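Local coordinates for protein phenylacetate-CoA oxygenase subunit PaaB (Ralstonia eutropha JMP134, PDB 3EGR) that is a subunit of a phenylacetate-CoA oxygenase and probably serves the bacterial breakdown of phenylacetic acid as part of that multi-subunit enzyme, at residues L28-D32 with A33-L37; H38-R41 with D42-R46. All coordinates share one frame; numbering follows the deposited sequence. Where two conformers were deposited one is given.

Interaction 1. Residues L28-D32 with A33-L37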
loop_
_atom_site.group_PDB
_atom_site.type_symbol
_atom_site.label_atom_id
_atom_site.label_comp_id
_atom_site.label_asym_id
_atom_site.label_seq_id
_atom_site.Cartn_x
_atom_site.Cartn_y
_atom_site.Cartn_z
ATOM N N LEU A 28 -8.191 -12.480 5.738
ATOM C CA LEU A 28 -8.668 -12.259 7.086
ATOM C C LEU A 28 -8.704 -10.767 7.402
ATOM O O LEU A 28 -8.044 -9.974 6.736
ATOM C CB LEU A 28 -7.816 -13.035 8.105
ATOM C CG LEU A 28 -6.300 -12.855 8.078
ATOM C CD1 LEU A 28 -5.928 -11.428 8.461
ATOM C CD2 LEU A 28 -5.623 -13.879 9.002
ATOM N N HIS A 29 -9.502 -10.391 8.397
ATOM C CA HIS A 29 -9.558 -9.011 8.858
ATOM C C HIS A 29 -8.725 -8.827 10.106
ATOM O O HIS A 29 -8.828 -9.625 11.044
ATOM C CB HIS A 29 -10.992 -8.600 9.161
ATOM C CG HIS A 29 -11.876 -8.566 7.955
ATOM N ND1 HIS A 29 -12.564 -9.673 7.510
ATOM C CD2 HIS A 29 -12.168 -7.569 7.091
ATOM C CE1 HIS A 29 -13.254 -9.352 6.432
ATOM N NE2 HIS A 29 -13.021 -8.085 6.147
ATOM N N ALA A 30 -7.916 -7.764 10.118
ATOM C CA ALA A 30 -6.995 -7.489 11.236
ATOM C C ALA A 30 -6.708 -6.005 11.341
ATOM O O ALA A 30 -6.817 -5.275 10.362
ATOM C CB ALA A 30 -5.693 -8.266 11.075
ATOM N N THR A 31 -6.345 -5.550 12.532
ATOM C CA THR A 31 -6.128 -4.116 12.740
ATOM C C THR A 31 -4.798 -3.643 12.155
ATOM O O THR A 31 -4.680 -2.502 11.820
ATOM C CB THR A 31 -6.213 -3.717 14.208
ATOM O OG1 THR A 31 -5.175 -4.381 14.927
ATOM C CG2 THR A 31 -7.597 -4.066 14.802
ATOM N N ASP A 32 -3.802 -4.506 12.013
ATOM C CA ASP A 32 -2.554 -4.092 11.367
ATOM C C ASP A 32 -1.770 -5.288 10.864
ATOM O O ASP A 32 -2.184 -6.449 11.070
ATOM C CB ASP A 32 -1.705 -3.259 12.324
ATOM C CG ASP A 32 -1.493 -3.929 13.646
ATOM O OD1 ASP A 32 -1.027 -5.092 13.708
ATOM O OD2 ASP A 32 -1.807 -3.278 14.647
ATOM N N ALA A 33 -0.640 -5.015 10.214
ATOM C CA ALA A 33 0.099 -6.071 9.540
ATOM C C ALA A 33 0.611 -7.113 10.541
ATOM O O ALA A 33 0.611 -8.313 10.258
ATOM C CB ALA A 33 1.237 -5.500 8.701
ATOM N N GLN A 34 1.004 -6.667 11.725
ATOM C CA GLN A 34 1.547 -7.599 12.709
ATOM C C GLN A 34 0.472 -8.491 13.310
ATOM O O GLN A 34 0.727 -9.663 13.570
ATOM C CB GLN A 34 2.346 -6.863 13.773
ATOM C CG GLN A 34 3.642 -6.268 13.221
ATOM C CD GLN A 34 4.608 -7.324 12.658
ATOM O OE1 GLN A 34 4.932 -8.313 13.325
ATOM N NE2 GLN A 34 5.076 -7.107 11.428
ATOM N N GLN A 35 -0.727 -7.954 13.504
ATOM C CA GLN A 35 -1.839 -8.773 13.980
ATOM C C GLN A 35 -2.285 -9.737 12.882
ATOM O O GLN A 35 -2.650 -10.884 13.176
ATOM C CB GLN A 35 -3.007 -7.914 14.470
ATOM C CG GLN A 35 -4.150 -8.731 15.037
ATOM C CD GLN A 35 -5.409 -7.934 15.347
ATOM O OE1 GLN A 35 -5.816 -7.047 14.593
ATOM N NE2 GLN A 35 -6.052 -8.274 16.461
ATOM N N ALA A 36 -2.235 -9.293 11.628
ATOM C CA ALA A 36 -2.583 -10.165 10.501
ATOM C C ALA A 36 -1.617 -11.353 10.409
ATOM O O ALA A 36 -2.024 -12.496 10.217
ATOM C CB ALA A 36 -2.592 -9.382 9.221
ATOM N N LEU A 37 -0.333 -11.080 10.572
ATOM C CA LEU A 37 0.684 -12.142 10.599
ATOM C C LEU A 37 0.413 -13.147 11.708
ATOM O O LEU A 37 0.359 -14.342 11.463
ATOM C CB LEU A 37 2.084 -11.547 10.813
ATOM C CG LEU A 37 2.884 -11.197 9.576
ATOM C CD1 LEU A 37 4.171 -10.531 10.017
ATOM C CD2 LEU A 37 3.144 -12.450 8.733
#
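Gln35 reaches back from the first turn of the helix to the turn at Thr31. Its OE1 accepts two bonds there. Thr31 N lies 2.6 Å from Gln35 OE1 and meets it nearly end-on to the C=O. Thr31 OG1 donates to the same Gln35 OE1 at 2.8 Å, from above the amide plane. The extended Gln35 chain, with CG anti to the backbone N (chi1 -177°), carries the amide this far. The two bonds should limit rotation of the amide.

Asp32 is the N-cap residue. Its OD1 accepts from Gln35 N at 2.9 Å, so one amide of the opening turn is satisfied by a side chain. The Asp32 CG sits between its own N and carbonyl carbon (chi1 52°), which turns the carboxylate toward that turn. The carbonyl Asp32 O takes the first helical bond, from Ala36 N at 2.9 Å. The apolar part of the contact is small: Ala30 CB touches Ala36 CB at 3.8 Å, and Leu28 CD1 packs on the same methyl. Trp10 of strand 9-15 donates through its indole NE1 to Ala30 O. This is an aspartate N-cap at a tight strand-to-helix junction, where strand 23-29 hands over to helix 33-45.

Interaction 2. Residues H38-R41 with D42-R46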
loop_
_atom_site.group_PDB
_atom_site.type_symbol
_atom_site.label_atom_id
_atom_site.label_comp_id
_atom_site.label_asym_id
_atom_site.label_seq_id
_atom_site.Cartn_x
_atom_site.Cartn_y
_atom_site.Cartn_z
ATOM N N HIS A 38 0.258 -12.638 12.926
ATOM C CA HIS A 38 -0.045 -13.467 14.087
ATOM C C HIS A 38 -1.279 -14.345 13.831
ATOM O O HIS A 38 -1.237 -15.548 14.066
ATOM C CB HIS A 38 -0.223 -12.584 15.328
ATOM C CG HIS A 38 -0.596 -13.340 16.571
ATOM N ND1 HIS A 38 0.340 -13.914 17.411
ATOM C CD2 HIS A 38 -1.808 -13.595 17.130
ATOM C CE1 HIS A 38 -0.279 -14.484 18.432
ATOM N NE2 HIS A 38 -1.582 -14.308 18.282
HETATM N N MSE A 39 -2.361 -13.742 13.333
HETATM C CA MSE A 39 -3.599 -14.481 13.033
HETATM C C MSE A 39 -3.390 -15.519 11.936
HETATM O O MSE A 39 -3.896 -16.638 12.044
HETATM C CB MSE A 39 -4.739 -13.538 12.599
HETATM C CG MSE A 39 -5.363 -12.728 13.714
HETATM SE SE MSE A 39 -6.735 -11.466 13.103
HETATM C CE MSE A 39 -8.029 -12.687 12.360
ATOM N N ALA A 40 -2.703 -15.132 10.864
ATOM C CA ALA A 40 -2.430 -16.051 9.756
ATOM C C ALA A 40 -1.612 -17.237 10.255
ATOM O O ALA A 40 -1.907 -18.392 9.907
ATOM C CB ALA A 40 -1.735 -15.341 8.586
ATOM N N ARG A 41 -0.607 -16.953 11.090
ATOM C CA ARG A 41 0.253 -17.997 11.682
ATOM C C ARG A 41 -0.602 -19.070 12.360
ATOM O O ARG A 41 -0.373 -20.265 12.178
ATOM C CB ARG A 41 1.272 -17.386 12.677
ATOM C CG ARG A 41 2.374 -18.349 13.215
ATOM C CD ARG A 41 3.414 -17.617 14.120
ATOM N NE ARG A 41 3.947 -18.442 15.218
ATOM C CZ ARG A 41 5.039 -19.208 15.159
ATOM N NH1 ARG A 41 5.762 -19.288 14.046
ATOM N NH2 ARG A 41 5.414 -19.911 16.223
ATOM N N ASP A 42 -1.600 -18.634 13.118
ATOM C CA ASP A 42 -2.510 -19.550 13.809
ATOM C C ASP A 42 -3.555 -20.175 12.887
ATOM O O ASP A 42 -3.748 -21.397 12.877
ATOM C CB ASP A 42 -3.224 -18.824 14.955
ATOM C CG ASP A 42 -2.339 -18.637 16.163
ATOM O OD1 ASP A 42 -1.234 -19.196 16.189
ATOM O OD2 ASP A 42 -2.740 -17.926 17.092
ATOM N N VAL A 43 -4.240 -19.331 12.123
ATOM C CA VAL A 43 -5.384 -19.784 11.331
ATOM C C VAL A 43 -4.961 -20.695 10.190
ATOM O O VAL A 43 -5.665 -21.651 9.890
ATOM C CB VAL A 43 -6.213 -18.580 10.776
ATOM C CG1 VAL A 43 -7.096 -19.013 9.621
ATOM C CG2 VAL A 43 -7.050 -17.956 11.898
ATOM N N TYR A 44 -3.817 -20.403 9.565
ATOM C CA TYR A 44 -3.442 -21.050 8.305
ATOM C C TYR A 44 -2.218 -21.945 8.407
ATOM O O TYR A 44 -2.164 -22.958 7.725
ATOM C CB TYR A 44 -3.210 -20.021 7.182
ATOM C CG TYR A 44 -4.466 -19.288 6.713
ATOM C CD1 TYR A 44 -5.497 -19.969 6.083
ATOM C CD2 TYR A 44 -4.610 -17.908 6.891
ATOM C CE1 TYR A 44 -6.638 -19.315 5.655
ATOM C CE2 TYR A 44 -5.744 -17.249 6.465
ATOM C CZ TYR A 44 -6.758 -17.961 5.850
ATOM O OH TYR A 44 -7.898 -17.328 5.417
ATOM N N THR A 45 -1.230 -21.602 9.228
ATOM C CA THR A 45 -0.037 -22.451 9.317
ATOM C C THR A 45 0.011 -23.323 10.565
ATOM O O THR A 45 0.830 -24.237 10.639
ATOM C CB THR A 45 1.265 -21.638 9.229
ATOM O OG1 THR A 45 1.525 -20.997 10.482
ATOM C CG2 THR A 45 1.181 -20.604 8.106
ATOM N N ARG A 46 -0.844 -23.044 11.548
ATOM C CA ARG A 46 -0.793 -23.762 12.819
ATOM C C ARG A 46 0.606 -23.758 13.423
ATOM O O ARG A 46 1.036 -24.744 14.002
ATOM C CB ARG A 46 -1.278 -25.204 12.646
ATOM C CG ARG A 46 -2.686 -25.275 12.150
ATOM C CD ARG A 46 -3.124 -26.679 11.924
ATOM N NE ARG A 46 -4.447 -26.695 11.326
ATOM C CZ ARG A 46 -5.161 -27.793 11.095
ATOM N NH1 ARG A 46 -4.691 -29.003 11.397
ATOM N NH2 ARG A 46 -6.364 -27.678 10.552
#
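Thr45 OG1 donates to the carbonyl Arg41 O at 2.6 Å, in the carbonyl plane and on a lone pair. A chi1 of 78° folds the Thr45 hydroxyl back over the preceding turn, toward Arg41 O. Thr45 N adds only weak bonds, to Arg41 O and to Ala40 O. The latter spans five residues and marks a wider pi-type turn in the last part of the helix. Ala40 O also accepts from Tyr44 N at 2.8 Å. The two preceding bonds are of the regular i to i+4 kind: Val43 N bonds to Met39 O at 2.7 Å, and Asp42 N to His38 O.

Among the side chains, Ala40 CB lies 4.2 Å from Tyr44 CD2, and Ala40 CA sits at the edge of the Tyr44 ring. Val43 CG1 lies over one ring face, 3.7 Å above the plane. His38 NE2 stays 4.0 Å from Asp42 OD2, with the ring and carboxylate planes 61° apart. Asp42 has its stronger partner in Arg47, through a salt bridge from OD1. Tyr44 OH is held by Ser27 O.

Arg46 then leaves the helix with positive phi. The inner side of this half of helix 33-45 lies on the sheet. Ala40 and Tyr44 touch Val12, Thr45 touches Val14, and both Ala40 and Thr45 reach Ile53 of strand 52-57. Tyr44 also packs on Cys25 of strand 23-29.

How the interactions relate
The chain meets interaction 1 first, where strand 23-29 ends and a three-residue loop, 30-32, leads into helix 33-45. Interaction 2 follows on the same helix and runs through its C-terminal part. The two are in series, so neither nests in nor crosses the other. Interaction 1 closes the short turn between strand and helix. Interaction 2 closes no loop of its own and links successive helical turns. They still touch: Ala30 CB lies 3.9 Å from the SE of Met39, a selenomethionine, and Leu28 CD2 packs 3.7 Å from Met39 CB. Through Leu28, strand 23-29 thus meets the middle of the helix as well as its start. Side chains from both contacts face the antiparallel sheet, Ala36 on Trp10 and Ala40 on Val12.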